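Local coordinates for protein glucuronan lyase A (Trichoderma reesei, PDB 2ZZJ) that probably cleaves beta-1,4-glucuronan chains internally as a lyase, and binds a calcium ion on its beta-jelly roll, at residues F195-Y200 and D222-G227; R51-V56 and I89-A94. All blocks are in the same frame, centred on the assembly; numbering follows the deposited sequence.

Contact 1. Residues F195-Y200 and D222-G227. With CA (calcium ion), chain B.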
loop_
_atom_site.group_PDB
_atom_site.type_symbol
_atom_site.label_atom_id
_atom_site.label_comp_id
_atom_site.label_asym_id
_atom_site.label_seq_id
_atom_site.Cartn_x
_atom_site.Cartn_y
_atom_site.Cartn_z
ATOM N N PHE A 195 -1.717 7.468 3.719
ATOM C CA PHE A 195 -0.788 6.410 3.324
ATOM C C PHE A 195 -1.058 5.288 4.310
ATOM O O PHE A 195 -0.893 5.462 5.532
ATOM C CB PHE A 195 0.644 6.912 3.439
ATOM C CG PHE A 195 1.679 5.852 3.184
ATOM C CD1 PHE A 195 1.529 4.941 2.130
ATOM C CD2 PHE A 195 2.803 5.760 4.019
ATOM C CE1 PHE A 195 2.506 3.946 1.871
ATOM C CE2 PHE A 195 3.804 4.752 3.775
ATOM C CZ PHE A 195 3.646 3.861 2.716
ATOM N N ARG A 196 -1.519 4.151 3.795
ATOM C CA ARG A 196 -1.788 3.003 4.640
ATOM C C ARG A 196 -0.831 1.863 4.311
ATOM O O ARG A 196 -0.513 1.617 3.117
ATOM C CB ARG A 196 -3.199 2.484 4.417
ATOM C CG ARG A 196 -4.283 3.528 4.641
ATOM C CD ARG A 196 -5.590 2.821 4.555
ATOM N NE ARG A 196 -6.704 3.748 4.722
ATOM C CZ ARG A 196 -7.970 3.400 4.516
ATOM N NH1 ARG A 196 -8.278 2.146 4.141
ATOM N NH2 ARG A 196 -8.920 4.314 4.668
ATOM N N VAL A 197 -0.383 1.164 5.354
ATOM C CA VAL A 197 0.298 -0.115 5.112
ATOM C C VAL A 197 -0.471 -1.234 5.807
ATOM O O VAL A 197 -1.002 -1.059 6.924
ATOM C CB VAL A 197 1.843 -0.122 5.448
ATOM C CG1 VAL A 197 2.609 0.963 4.657
ATOM C CG2 VAL A 197 2.103 -0.050 6.966
ATOM N N GLY A 198 -0.550 -2.390 5.160
ATOM C CA GLY A 198 -1.226 -3.509 5.784
ATOM C C GLY A 198 -1.853 -4.467 4.797
ATOM O O GLY A 198 -1.962 -4.166 3.599
ATOM N N LEU A 199 -2.273 -5.608 5.333
ATOM C CA LEU A 199 -2.823 -6.684 4.496
ATOM C C LEU A 199 -4.282 -6.362 4.223
ATOM O O LEU A 199 -5.108 -6.315 5.162
ATOM C CB LEU A 199 -2.693 -8.024 5.230
ATOM C CG LEU A 199 -3.367 -9.224 4.518
ATOM C CD1 LEU A 199 -2.811 -9.445 3.066
ATOM C CD2 LEU A 199 -3.143 -10.433 5.369
ATOM N N TYR A 200 -4.591 -6.157 2.952
ATOM C CA TYR A 200 -5.953 -5.903 2.493
ATOM C C TYR A 200 -6.320 -6.938 1.444
ATOM O O TYR A 200 -5.854 -6.893 0.297
ATOM C CB TYR A 200 -6.077 -4.455 1.989
ATOM C CG TYR A 200 -7.349 -4.134 1.216
ATOM C CD1 TYR A 200 -8.569 -4.710 1.581
ATOM C CD2 TYR A 200 -7.346 -3.196 0.186
ATOM C CE1 TYR A 200 -9.751 -4.396 0.893
ATOM C CE2 TYR A 200 -8.521 -2.885 -0.531
ATOM C CZ TYR A 200 -9.715 -3.482 -0.143
ATOM O OH TYR A 200 -10.883 -3.201 -0.815
ATOM N N ASP A 222 7.577 -3.299 8.968
ATOM C CA ASP A 222 8.498 -2.595 9.857
ATOM C C ASP A 222 9.089 -1.392 9.136
ATOM O O ASP A 222 9.023 -1.308 7.908
ATOM C CB ASP A 222 9.610 -3.574 10.256
ATOM C CG ASP A 222 10.327 -3.171 11.555
ATOM O OD1 ASP A 222 10.041 -2.079 12.125
ATOM O OD2 ASP A 222 11.182 -3.965 11.975
ATOM N N GLU A 223 9.718 -0.496 9.907
ATOM C CA GLU A 223 10.572 0.516 9.376
ATOM C C GLU A 223 9.865 1.327 8.255
ATOM O O GLU A 223 10.324 1.350 7.111
ATOM C CB GLU A 223 11.895 -0.154 8.883
ATOM C CG GLU A 223 13.079 0.761 8.759
ATOM C CD GLU A 223 13.616 1.300 10.117
ATOM O OE1 GLU A 223 14.601 2.063 10.015
ATOM O OE2 GLU A 223 13.070 1.008 11.227
ATOM N N VAL A 224 8.749 1.968 8.604
ATOM C CA VAL A 224 7.981 2.769 7.647
ATOM C C VAL A 224 8.366 4.228 7.817
ATOM O O VAL A 224 8.532 4.698 8.964
ATOM C CB VAL A 224 6.443 2.618 7.873
ATOM C CG1 VAL A 224 5.650 3.316 6.733
ATOM C CG2 VAL A 224 6.031 1.120 7.962
ATOM N N ALA A 225 8.501 4.950 6.702
ATOM C CA ALA A 225 8.931 6.353 6.746
ATOM C C ALA A 225 8.380 7.119 5.554
ATOM O O ALA A 225 8.173 6.525 4.461
ATOM C CB ALA A 225 10.487 6.469 6.758
ATOM N N VAL A 226 8.162 8.431 5.780
ATOM C CA VAL A 226 7.820 9.366 4.713
ATOM C C VAL A 226 8.802 10.518 4.865
ATOM O O VAL A 226 9.080 10.953 5.990
ATOM C CB VAL A 226 6.347 9.909 4.808
ATOM C CG1 VAL A 226 6.046 10.802 3.581
ATOM C CG2 VAL A 226 5.332 8.742 4.916
ATOM N N GLY A 227 9.359 10.983 3.756
ATOM C CA GLY A 227 10.361 12.042 3.816
ATOM C C GLY A 227 10.662 12.626 2.465
ATOM O O GLY A 227 9.944 12.372 1.486
HETATM CA CA CA B . 11.435 -2.480 14.092
HETATM O O HOH W 1 12.790 -0.651 13.302
HETATM O O HOH W 2 11.717 -1.804 16.467
#
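F195 and V197 face V224 and V226 across the hydrophobic core between the two sheets of the jelly roll. Strand 195-197 and strand 222-227 run nearly antiparallel at 170°, 9.9 Å apart at the closest approach of their axes, so side chains alone fill the gap. F195 and V224 share most of the buried surface. From CB the F195 ring is thrown across the core, CG lying opposite the backbone N (chi1 174°). On one flank CD2 meets CG2 of V226 at 4.0 Å, the two side chains sliding past each other in opposite directions. Further out, CE2 reaches CG1 of V224 at 3.8 Å, both valine methyls approaching the ring obliquely. At the tip, CZ lies 3.6 Å from CG1 of V197, two residues on along its own strand. The ring also stacks on F92, and the ring of Y70 meets it with the planes about 60° apart. V197 adds a looser methyl pair, its CG2 4.2 Å from CG2 of V224.

The start of 222-227 is polar. D222 turns away from the core and grips the calcium ion with both carboxylate oxygens, OD1 at 2.4 Å and OD2 at 2.6 Å. Two waters and the backbone carbonyls of D7, K33 and S36 complete the site. E223, in the left-handed conformation of a G1 beta bulge against strand 2-6, accepts a hydrogen bond from one of these waters and pairs with K33. The strand thus changes chemistry at the bulge: charged oxygens on the metal side, and beyond it methyls that join the sheets by dispersion and exclusion of water.

Contact 2. Residues R51-V56 and I89-A94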
loop_
_atom_site.group_PDB
_atom_site.type_symbol
_atom_site.label_atom_id
_atom_site.label_comp_id
_atom_site.label_asym_id
_atom_site.label_seq_id
_atom_site.Cartn_x
_atom_site.Cartn_y
_atom_site.Cartn_z
ATOM N N ARG A 51 -15.483 -6.386 3.732
ATOM C CA ARG A 51 -14.097 -6.315 3.241
ATOM C C ARG A 51 -13.106 -6.778 4.288
ATOM O O ARG A 51 -13.481 -7.053 5.424
ATOM C CB ARG A 51 -13.778 -4.920 2.671
ATOM C CG ARG A 51 -14.475 -4.676 1.341
ATOM C CD ARG A 51 -14.157 -3.336 0.727
ATOM N NE ARG A 51 -14.834 -3.103 -0.561
ATOM C CZ ARG A 51 -16.086 -2.653 -0.682
ATOM N NH1 ARG A 51 -16.806 -2.385 0.406
ATOM N NH2 ARG A 51 -16.622 -2.446 -1.886
ATOM N N TYR A 52 -11.838 -6.916 3.886
ATOM C CA TYR A 52 -10.867 -7.636 4.681
ATOM C C TYR A 52 -9.587 -6.800 4.807
ATOM O O TYR A 52 -8.523 -7.197 4.320
ATOM C CB TYR A 52 -10.536 -8.947 3.973
ATOM C CG TYR A 52 -11.614 -10.034 3.987
ATOM C CD1 TYR A 52 -11.705 -10.940 5.041
ATOM C CD2 TYR A 52 -12.484 -10.203 2.886
ATOM C CE1 TYR A 52 -12.681 -11.985 5.032
ATOM C CE2 TYR A 52 -13.447 -11.242 2.869
ATOM C CZ TYR A 52 -13.528 -12.111 3.940
ATOM O OH TYR A 52 -14.462 -13.144 3.910
ATOM N N HIS A 53 -9.701 -5.643 5.458
ATOM C CA HIS A 53 -8.550 -4.751 5.690
ATOM C C HIS A 53 -7.951 -5.013 7.056
ATOM O O HIS A 53 -8.653 -4.963 8.076
ATOM C CB HIS A 53 -8.993 -3.290 5.746
ATOM C CG HIS A 53 -9.538 -2.739 4.479
ATOM N ND1 HIS A 53 -10.877 -2.813 4.153
ATOM C CD2 HIS A 53 -8.952 -2.006 3.504
ATOM C CE1 HIS A 53 -11.085 -2.173 3.022
ATOM N NE2 HIS A 53 -9.935 -1.670 2.607
ATOM N N SER A 54 -6.647 -5.250 7.104
ATOM C CA SER A 54 -5.905 -5.178 8.379
ATOM C C SER A 54 -4.762 -4.178 8.138
ATOM O O SER A 54 -3.738 -4.541 7.567
ATOM C CB SER A 54 -5.357 -6.537 8.794
ATOM O OG SER A 54 -6.370 -7.399 9.268
ATOM N N GLU A 55 -4.952 -2.919 8.536
ATOM C CA GLU A 55 -4.076 -1.818 8.102
ATOM C C GLU A 55 -3.797 -0.841 9.255
ATOM O O GLU A 55 -4.554 -0.800 10.252
ATOM C CB GLU A 55 -4.734 -1.007 6.955
ATOM C CG GLU A 55 -4.813 -1.735 5.588
ATOM C CD GLU A 55 -5.634 -0.975 4.560
ATOM O OE1 GLU A 55 -6.660 -0.339 4.946
ATOM O OE2 GLU A 55 -5.256 -0.996 3.364
ATOM N N VAL A 56 -2.703 -0.093 9.117
ATOM C CA VAL A 56 -2.453 1.057 9.972
ATOM C C VAL A 56 -2.353 2.273 9.080
ATOM O O VAL A 56 -1.854 2.180 7.951
ATOM C CB VAL A 56 -1.205 0.893 10.825
ATOM C CG1 VAL A 56 -1.451 -0.216 11.867
ATOM C CG2 VAL A 56 0.054 0.545 9.916
ATOM N N ILE A 89 -0.895 -4.828 -0.147
ATOM C CA ILE A 89 -0.003 -4.638 0.998
ATOM C C ILE A 89 0.198 -3.161 1.439
ATOM O O ILE A 89 0.684 -2.930 2.556
ATOM C CB ILE A 89 1.372 -5.335 0.834
ATOM C CG1 ILE A 89 2.158 -4.781 -0.380
ATOM C CG2 ILE A 89 1.205 -6.897 0.713
ATOM C CD1 ILE A 89 3.629 -5.329 -0.450
ATOM N N ALA A 90 -0.135 -2.199 0.566
ATOM C CA ALA A 90 -0.065 -0.751 0.908
ATOM C C ALA A 90 -0.959 0.030 -0.037
ATOM O O ALA A 90 -1.213 -0.410 -1.188
ATOM C CB ALA A 90 1.376 -0.231 0.790
ATOM N N GLN A 91 -1.444 1.188 0.407
ATOM C CA GLN A 91 -2.252 1.996 -0.518
ATOM C C GLN A 91 -2.339 3.418 -0.069
ATOM O O GLN A 91 -2.276 3.682 1.152
ATOM C CB GLN A 91 -3.667 1.430 -0.654
ATOM C CG GLN A 91 -4.457 1.257 0.631
ATOM C CD GLN A 91 -5.957 1.002 0.367
ATOM O OE1 GLN A 91 -6.478 1.382 -0.681
ATOM N NE2 GLN A 91 -6.630 0.353 1.307
ATOM N N PHE A 92 -2.489 4.301 -1.053
ATOM C CA PHE A 92 -2.874 5.697 -0.814
ATOM C C PHE A 92 -4.340 5.825 -1.106
ATOM O O PHE A 92 -4.834 5.301 -2.139
ATOM C CB PHE A 92 -2.090 6.613 -1.725
ATOM C CG PHE A 92 -0.619 6.667 -1.395
ATOM C CD1 PHE A 92 -0.148 7.607 -0.456
ATOM C CD2 PHE A 92 0.284 5.805 -2.003
ATOM C CE1 PHE A 92 1.212 7.693 -0.154
ATOM C CE2 PHE A 92 1.653 5.877 -1.683
ATOM C CZ PHE A 92 2.099 6.825 -0.747
ATOM N N ILE A 93 -5.041 6.520 -0.218
ATOM C CA ILE A 93 -6.491 6.607 -0.319
ATOM C C ILE A 93 -7.030 7.876 0.345
ATOM O O ILE A 93 -6.642 8.235 1.483
ATOM C CB ILE A 93 -7.160 5.300 0.228
ATOM C CG1 ILE A 93 -8.698 5.309 0.038
ATOM C CG2 ILE A 93 -6.740 5.021 1.700
ATOM C CD1 ILE A 93 -9.333 4.023 0.496
ATOM N N ALA A 94 -7.942 8.545 -0.374
ATOM C CA ALA A 94 -8.600 9.757 0.126
ATOM C C ALA A 94 -10.107 9.560 0.173
ATOM O O ALA A 94 -10.676 8.908 -0.703
ATOM C CB ALA A 94 -8.304 10.913 -0.768
#
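Q91 donates a hydrogen bond to E55 on the face of the jelly-roll sheet turned away from the other sheet. Strands 53-63 and 86-95 are not neighbours here; strand 192-197 runs between them, and the two side chains meet above it. The close part is a single polar grip: NE2 of Q91 lies 2.8 Å from OE2 of E55, with an N-H...O angle of 161°. The carboxylate receives it on its syn lone pair, close to the amide plane, although the two groups are turned 49° apart. Q91 starts with CG wedged between its backbone N and carbonyl carbon (chi1 56°) and then extends toward the carboxylate. The other oxygen, OE1, forms salt bridges with R17 and R196, so this buried acid is held from several directions. With an alanine in place of E55, both arginines would probably lose their shared counter-charge and the Q91 amide its acceptor, leaving that amide free to turn.

The looser side is at H53, which is partly exposed. Its ring is almost coplanar with the Q91 amide but only brushes it, CD2 standing 4.0 Å from NE2 of Q91, while ND1 is hydrogen-bonded to E19 and the ring stacks on Y200. Such a polar face is consistent with a substrate-facing side. Beside the E55-Q91 bond, CG of Q91 comes to 3.6 Å from OE2 of E55.

Overall arrangement
The two contacts use opposite faces of one sheet, their centres about 10 Å apart. Strand 192-197 joins them: its alternate residues point into the core in contact 1, while R196 between them lies on the side of contact 2. Probable backbone hydrogen bonds tie the segments together, R196 N to Q91 O at 2.8 Å and, past the corner at G198, L199 O to S54 N at 2.7 Å. The calcium ion sits at the D222 end of contact 1; the side chains of V224 and D7, whose backbone carbonyl also binds it, are about 8 Å apart. Contact 2 lies away from this metal, which is on the other sheet, and possibly faces the substrate.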